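Local coordinates for protein putative alpha-L-fucosidase (Bacteroides thetaiotaomicron, PDB 4H41) that is a putative alpha-L-fucosidase with a TIM-barrel fold that probably removes fucose from host glycans, at residues T35-D40 / A308-F313; L58-M63 / Y112-Y117. One frame throughout, in Å; residues are numbered along the deposited sequence.

How the interactions relate
Strand 34-39 opens the barrel. In interaction 1 residues 35-40, on this strand and just past it, pair with residues 308-313, which run from the last strand into helix 313-316, and so close a loop of 267 residues. Helix 53-65 follows the first strand in the chain. In interaction 2 its residues 58-63 meet residues 112-117, which lead from helix 101-111 into the third strand. That smaller loop is nested inside the large one. Interaction 1 shuts the barrel wall, and interaction 2 joins helix 53-65 to the turn that leads into the third strand. The two touch directly: Phe313 packs on Asp59, His62 and Met63, and Thr37 packs on Met63.

Interaction 1: residues T35-D40 / A308-F313; sequences TGTFLD and AITFEF
Residues 35-39 and 308-310 run parallel as the first and last strands of a TIM barrel, their axes 4.5 Å apart at closest and 25° off parallel. Thr35 N hydrogen-bonds to Ala308 O at 2.9 Å, Thr310 N to Gly36 O, and Phe38 N to Thr310 O. Thr37 sits within the paired strand, and its side chain reaches past the pairing to Phe313. Its OG1 stands anti to the backbone N (chi1 -176°), which places it where it accepts from Phe313 N at 2.9 Å and donates to Phe38 O in the carbonyl plane. An alanine here would lose both bonds and is likely to leave Phe313 N, at the start of helix 313-316, without its acceptor. On the other side of the strand, the Phe38 ring meets Ile309 CD1 through CE2 at 3.6 Å. A cis peptide precedes Glu312, whose CB lies over the centre of one face of the Phe311 ring. The edge of that ring meets Asp40 OD1. Ser43 OG hydrogen-bonds to Asp40 OD2, and His315 ND1 to Glu312 OE1. The remaining oxygen, Glu312 OE2, accepts from Asp40 N at 2.8 Å, on its anti side and 33° out of the carboxylate plane.

Interaction 2: residues L58-M63 / Y112-Y117; sequences LDFQHM and YNMKFY
Phe60 and Gln61 of helix 53-65 meet Tyr112, and Phe60 also meets Met114. The Phe60 CB lies 3.6 Å from Tyr112 CD2, and the two side chains cross at a slant. Gln61 comes to the far end of the same tyrosine: its CG is 3.2 Å from Tyr112 OH, and its amide plane is only 18° from that of the ring. Gln61 N sits over one face of the Tyr112 ring. In Met114, a selenomethionine, CG lies anti to the carbonyl carbon (chi1 -69°) and the chain is extended beyond it, which carries SE to the Phe60 ring. This SE is 3.8 Å from Phe60 CD2, in an oblique Met-aromatic contact. Met114 CE goes further, to 3.9 Å from Met63 CB, and also touches Phe60 O. Met63, also a selenomethionine, puts its SE over one face of the Phe60 ring, offset toward the rim.

Outside this shell, Asp57 holds both polar ends: its OD1 hydrogen-bonds to Tyr112 OH and its OD2 to Gln61 NE2. Lys64 NZ hydrogen-bonds to Tyr112 O. Tyr105 and Leu108 of helix 101-111 pack on Phe60. That helix ends in a Schellman motif with Asn113 at C-prime, and the turn brings the chain round to Met114 and strand 115-119. This is the packing of outer helices around the parallel eight-stranded barrel of a TIM-barrel fold.

Interaction 1: residues T35-D40 / A308-F313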
loop_
_atom_site.group_PDB
_atom_site.type_symbol
_atom_site.label_atom_id
_atom_site.label_comp_id
_atom_site.label_asym_id
_atom_site.label_seq_id
_atom_site.Cartn_x
_atom_site.Cartn_y
_atom_site.Cartn_z
ATOM N N THR B 35 -3.170 -24.849 10.308
ATOM C CA THR B 35 -2.134 -25.875 10.220
ATOM C C THR B 35 -1.600 -26.040 8.792
ATOM O O THR B 35 -0.784 -26.910 8.547
ATOM C CB THR B 35 -2.634 -27.211 10.776
ATOM O OG1 THR B 35 -3.750 -27.627 9.989
ATOM C CG2 THR B 35 -2.937 -27.147 12.276
ATOM N N GLY B 36 -2.006 -25.172 7.890
ATOM C CA GLY B 36 -1.476 -25.129 6.541
ATOM C C GLY B 36 -1.423 -23.726 6.005
ATOM O O GLY B 36 -2.166 -22.835 6.447
ATOM N N THR B 37 -0.484 -23.477 5.057
ATOM C CA THR B 37 -0.435 -22.199 4.389
ATOM C C THR B 37 -0.094 -22.386 2.954
ATOM O O THR B 37 0.665 -23.299 2.593
ATOM C CB THR B 37 0.561 -21.217 5.039
ATOM O OG1 THR B 37 0.477 -19.946 4.371
ATOM C CG2 THR B 37 1.968 -21.718 5.029
ATOM N N PHE B 38 -0.648 -21.502 2.131
ATOM C CA PHE B 38 -0.181 -21.350 0.776
ATOM C C PHE B 38 1.178 -20.719 0.816
ATOM O O PHE B 38 1.555 -20.037 1.784
ATOM C CB PHE B 38 -1.105 -20.510 -0.083
ATOM C CG PHE B 38 -2.375 -21.247 -0.424
ATOM C CD1 PHE B 38 -2.417 -22.136 -1.492
ATOM C CD2 PHE B 38 -3.514 -21.096 0.349
ATOM C CE1 PHE B 38 -3.595 -22.797 -1.826
ATOM C CE2 PHE B 38 -4.702 -21.774 0.021
ATOM C CZ PHE B 38 -4.727 -22.636 -1.052
ATOM N N LEU B 39 1.905 -20.954 -0.251
ATOM C CA LEU B 39 3.172 -20.342 -0.607
ATOM C C LEU B 39 2.801 -19.598 -1.863
ATOM O O LEU B 39 2.531 -20.251 -2.869
ATOM C CB LEU B 39 4.268 -21.406 -0.847
ATOM C CG LEU B 39 4.514 -22.416 0.255
ATOM C CD1 LEU B 39 5.326 -23.572 -0.276
ATOM C CD2 LEU B 39 5.168 -21.772 1.438
ATOM N N ASP B 40 2.786 -18.255 -1.850
ATOM C CA ASP B 40 2.239 -17.477 -2.946
ATOM C C ASP B 40 3.183 -17.335 -4.126
ATOM O O ASP B 40 3.680 -16.247 -4.425
ATOM C CB ASP B 40 1.793 -16.106 -2.447
ATOM C CG ASP B 40 0.987 -15.339 -3.482
ATOM O OD1 ASP B 40 0.257 -15.985 -4.273
ATOM O OD2 ASP B 40 1.070 -14.100 -3.484
ATOM N N ALA B 308 -7.840 -25.905 8.996
ATOM C CA ALA B 308 -7.771 -24.509 8.546
ATOM C C ALA B 308 -6.421 -24.299 7.886
ATOM O O ALA B 308 -5.379 -24.654 8.438
ATOM C CB ALA B 308 -7.973 -23.524 9.678
ATOM N N ILE B 309 -6.446 -23.730 6.707
ATOM C CA ILE B 309 -5.246 -23.307 5.994
ATOM C C ILE B 309 -5.394 -21.803 5.811
ATOM O O ILE B 309 -6.479 -21.268 6.032
ATOM C CB ILE B 309 -5.028 -24.080 4.670
ATOM C CG1 ILE B 309 -6.086 -23.696 3.600
ATOM C CG2 ILE B 309 -5.012 -25.596 4.952
ATOM C CD1 ILE B 309 -5.844 -24.353 2.230
ATOM N N THR B 310 -4.342 -21.107 5.369
ATOM C CA THR B 310 -4.461 -19.682 5.122
ATOM C C THR B 310 -3.736 -19.255 3.873
ATOM O O THR B 310 -2.656 -19.764 3.562
ATOM C CB THR B 310 -3.894 -18.872 6.349
ATOM O OG1 THR B 310 -4.132 -17.466 6.182
ATOM C CG2 THR B 310 -2.383 -19.065 6.559
ATOM N N PHE B 311 -4.329 -18.300 3.190
ATOM C CA PHE B 311 -3.662 -17.430 2.219
ATOM C C PHE B 311 -3.438 -16.141 3.023
ATOM O O PHE B 311 -4.405 -15.437 3.300
ATOM C CB PHE B 311 -4.473 -17.197 0.951
ATOM C CG PHE B 311 -3.663 -16.464 -0.092
ATOM C CD1 PHE B 311 -3.510 -15.090 -0.032
ATOM C CD2 PHE B 311 -2.912 -17.166 -1.026
ATOM C CE1 PHE B 311 -2.662 -14.424 -0.895
ATOM C CE2 PHE B 311 -2.074 -16.497 -1.911
ATOM C CZ PHE B 311 -1.962 -15.126 -1.846
ATOM N N GLU B 312 -2.216 -15.811 3.447
ATOM C CA GLU B 312 -0.951 -16.502 3.207
ATOM C C GLU B 312 -0.006 -16.145 4.322
ATOM O O GLU B 312 0.129 -14.960 4.633
ATOM C CB GLU B 312 -0.361 -16.072 1.850
ATOM C CG GLU B 312 0.833 -16.908 1.415
ATOM C CD GLU B 312 2.145 -16.194 1.130
ATOM O OE1 GLU B 312 2.303 -15.043 1.585
ATOM O OE2 GLU B 312 3.032 -16.795 0.479
ATOM N N PHE B 313 0.632 -17.119 4.907
ATOM C CA PHE B 313 1.490 -16.861 6.065
ATOM C C PHE B 313 2.618 -15.881 5.782
ATOM O O PHE B 313 2.788 -14.927 6.563
ATOM C CB PHE B 313 2.070 -18.153 6.600
ATOM C CG PHE B 313 2.963 -17.987 7.793
ATOM C CD1 PHE B 313 4.329 -17.785 7.635
ATOM C CD2 PHE B 313 2.458 -18.081 9.075
ATOM C CE1 PHE B 313 5.156 -17.602 8.740
ATOM C CE2 PHE B 313 3.283 -17.867 10.178
ATOM C CZ PHE B 313 4.632 -17.649 10.001
HETATM O O HOH W 1 -6.176 -26.922 11.158
#

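Interaction 2: residues L58-M63 / Y112-Y117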
loop_
_atom_site.group_PDB
_atom_site.type_symbol
_atom_site.label_atom_id
_atom_site.label_comp_id
_atom_site.label_asym_id
_atom_site.label_seq_id
_atom_site.Cartn_x
_atom_site.Cartn_y
_atom_site.Cartn_z
ATOM N N LEU B 58 14.059 -19.468 7.113
ATOM C CA LEU B 58 13.617 -18.794 8.343
ATOM C C LEU B 58 12.077 -18.732 8.422
ATOM O O LEU B 58 11.504 -18.948 9.490
ATOM C CB LEU B 58 14.226 -17.396 8.402
ATOM C CG LEU B 58 13.798 -16.489 9.554
ATOM C CD1 LEU B 58 14.187 -17.109 10.899
ATOM C CD2 LEU B 58 14.438 -15.084 9.420
ATOM N N ASP B 59 11.397 -18.501 7.291
ATOM C CA ASP B 59 9.935 -18.487 7.332
ATOM C C ASP B 59 9.373 -19.842 7.668
ATOM O O ASP B 59 8.396 -19.912 8.428
ATOM C CB ASP B 59 9.279 -17.973 6.023
ATOM C CG ASP B 59 8.310 -16.870 6.364
ATOM O OD1 ASP B 59 8.674 -16.003 7.172
ATOM O OD2 ASP B 59 7.171 -16.896 5.844
ATOM N N PHE B 60 9.984 -20.910 7.185
ATOM C CA PHE B 60 9.512 -22.256 7.526
ATOM C C PHE B 60 9.658 -22.495 9.040
ATOM O O PHE B 60 8.825 -23.182 9.646
ATOM C CB PHE B 60 10.239 -23.318 6.718
ATOM C CG PHE B 60 9.544 -23.678 5.415
ATOM C CD1 PHE B 60 9.428 -22.740 4.386
ATOM C CD2 PHE B 60 9.033 -24.956 5.207
ATOM C CE1 PHE B 60 8.787 -23.060 3.184
ATOM C CE2 PHE B 60 8.431 -25.290 3.985
ATOM C CZ PHE B 60 8.354 -24.351 2.969
ATOM N N GLN B 61 10.712 -21.936 9.662
ATOM C CA GLN B 61 10.886 -22.008 11.114
ATOM C C GLN B 61 9.755 -21.268 11.850
ATOM O O GLN B 61 9.232 -21.805 12.837
ATOM C CB GLN B 61 12.227 -21.420 11.538
ATOM C CG GLN B 61 13.447 -22.191 11.053
ATOM C CD GLN B 61 14.690 -21.483 11.473
ATOM O OE1 GLN B 61 14.865 -21.201 12.663
ATOM N NE2 GLN B 61 15.611 -21.230 10.543
ATOM N N HIS B 62 9.344 -20.082 11.340
ATOM C CA HIS B 62 8.243 -19.305 11.951
ATOM C C HIS B 62 6.936 -20.093 11.810
ATOM O O HIS B 62 6.111 -20.099 12.723
ATOM C CB HIS B 62 8.082 -17.875 11.330
ATOM C CG HIS B 62 9.239 -16.933 11.554
ATOM N ND1 HIS B 62 9.780 -16.737 12.818
ATOM C CD2 HIS B 62 9.842 -16.090 10.688
ATOM C CE1 HIS B 62 10.743 -15.837 12.668
ATOM N NE2 HIS B 62 10.829 -15.426 11.394
HETATM N N MSE B 63 6.770 -20.812 10.684
HETATM C CA MSE B 63 5.587 -21.650 10.462
HETATM C C MSE B 63 5.557 -22.817 11.409
HETATM O O MSE B 63 4.534 -23.096 12.029
HETATM C CB MSE B 63 5.568 -22.187 9.021
HETATM C CG MSE B 63 5.349 -21.139 7.954
HETATM SE SE MSE B 63 5.654 -22.033 6.234
HETATM C CE MSE B 63 5.884 -20.460 5.131
ATOM N N TYR B 112 11.658 -29.532 7.715
ATOM C CA TYR B 112 10.773 -29.172 8.830
ATOM C C TYR B 112 9.599 -30.123 8.986
ATOM O O TYR B 112 8.677 -29.821 9.731
ATOM C CB TYR B 112 10.302 -27.715 8.664
ATOM C CG TYR B 112 11.457 -26.753 8.804
ATOM C CD1 TYR B 112 12.009 -26.482 10.043
ATOM C CD2 TYR B 112 12.072 -26.201 7.684
ATOM C CE1 TYR B 112 13.133 -25.682 10.174
ATOM C CE2 TYR B 112 13.177 -25.370 7.806
ATOM C CZ TYR B 112 13.725 -25.133 9.054
ATOM O OH TYR B 112 14.839 -24.356 9.209
ATOM N N ASN B 113 9.678 -31.315 8.352
ATOM C CA ASN B 113 8.713 -32.387 8.438
ATOM C C ASN B 113 7.288 -31.899 8.153
ATOM O O ASN B 113 6.356 -32.101 8.934
ATOM C CB ASN B 113 8.802 -33.091 9.796
ATOM C CG ASN B 113 8.180 -34.481 9.779
ATOM O OD1 ASN B 113 8.266 -35.219 8.798
ATOM N ND2 ASN B 113 7.526 -34.872 10.848
HETATM N N MSE B 114 7.130 -31.263 7.014
HETATM C CA MSE B 114 5.850 -30.795 6.515
HETATM C C MSE B 114 5.495 -31.528 5.219
HETATM O O MSE B 114 6.378 -32.051 4.542
HETATM C CB MSE B 114 5.890 -29.279 6.281
HETATM C CG MSE B 114 5.989 -28.453 7.593
HETATM SE SE MSE B 114 6.268 -26.690 7.088
HETATM C CE MSE B 114 6.701 -25.924 8.783
ATOM N N LYS B 115 4.206 -31.583 4.887
ATOM C CA LYS B 115 3.712 -32.099 3.611
ATOM C C LYS B 115 3.628 -30.955 2.618
ATOM O O LYS B 115 3.110 -29.885 2.945
ATOM C CB LYS B 115 2.338 -32.752 3.748
ATOM C CG LYS B 115 2.423 -34.151 4.316
ATOM C CD LYS B 115 1.094 -34.876 4.139
ATOM C CE LYS B 115 1.017 -36.286 4.673
ATOM N NZ LYS B 115 1.945 -36.609 5.804
ATOM N N PHE B 116 4.191 -31.151 1.432
ATOM C CA PHE B 116 4.156 -30.178 0.364
ATOM C C PHE B 116 3.061 -30.578 -0.631
ATOM O O PHE B 116 3.035 -31.733 -1.068
ATOM C CB PHE B 116 5.527 -30.088 -0.341
ATOM C CG PHE B 116 5.536 -29.241 -1.589
ATOM C CD1 PHE B 116 5.334 -29.813 -2.837
ATOM C CD2 PHE B 116 5.788 -27.883 -1.525
ATOM C CE1 PHE B 116 5.428 -29.046 -3.995
ATOM C CE2 PHE B 116 5.818 -27.107 -2.685
ATOM C CZ PHE B 116 5.693 -27.704 -3.911
ATOM N N TYR B 117 2.193 -29.624 -0.991
ATOM C CA TYR B 117 1.169 -29.785 -2.024
ATOM C C TYR B 117 1.588 -28.961 -3.251
ATOM O O TYR B 117 1.884 -27.784 -3.124
ATOM C CB TYR B 117 -0.212 -29.331 -1.568
ATOM C CG TYR B 117 -0.955 -30.323 -0.722
ATOM C CD1 TYR B 117 -0.461 -30.720 0.518
ATOM C CD2 TYR B 117 -2.207 -30.794 -1.105
ATOM C CE1 TYR B 117 -1.177 -31.603 1.332
ATOM C CE2 TYR B 117 -2.928 -31.673 -0.299
ATOM C CZ TYR B 117 -2.424 -32.042 0.933
ATOM O OH TYR B 117 -3.131 -32.884 1.740
#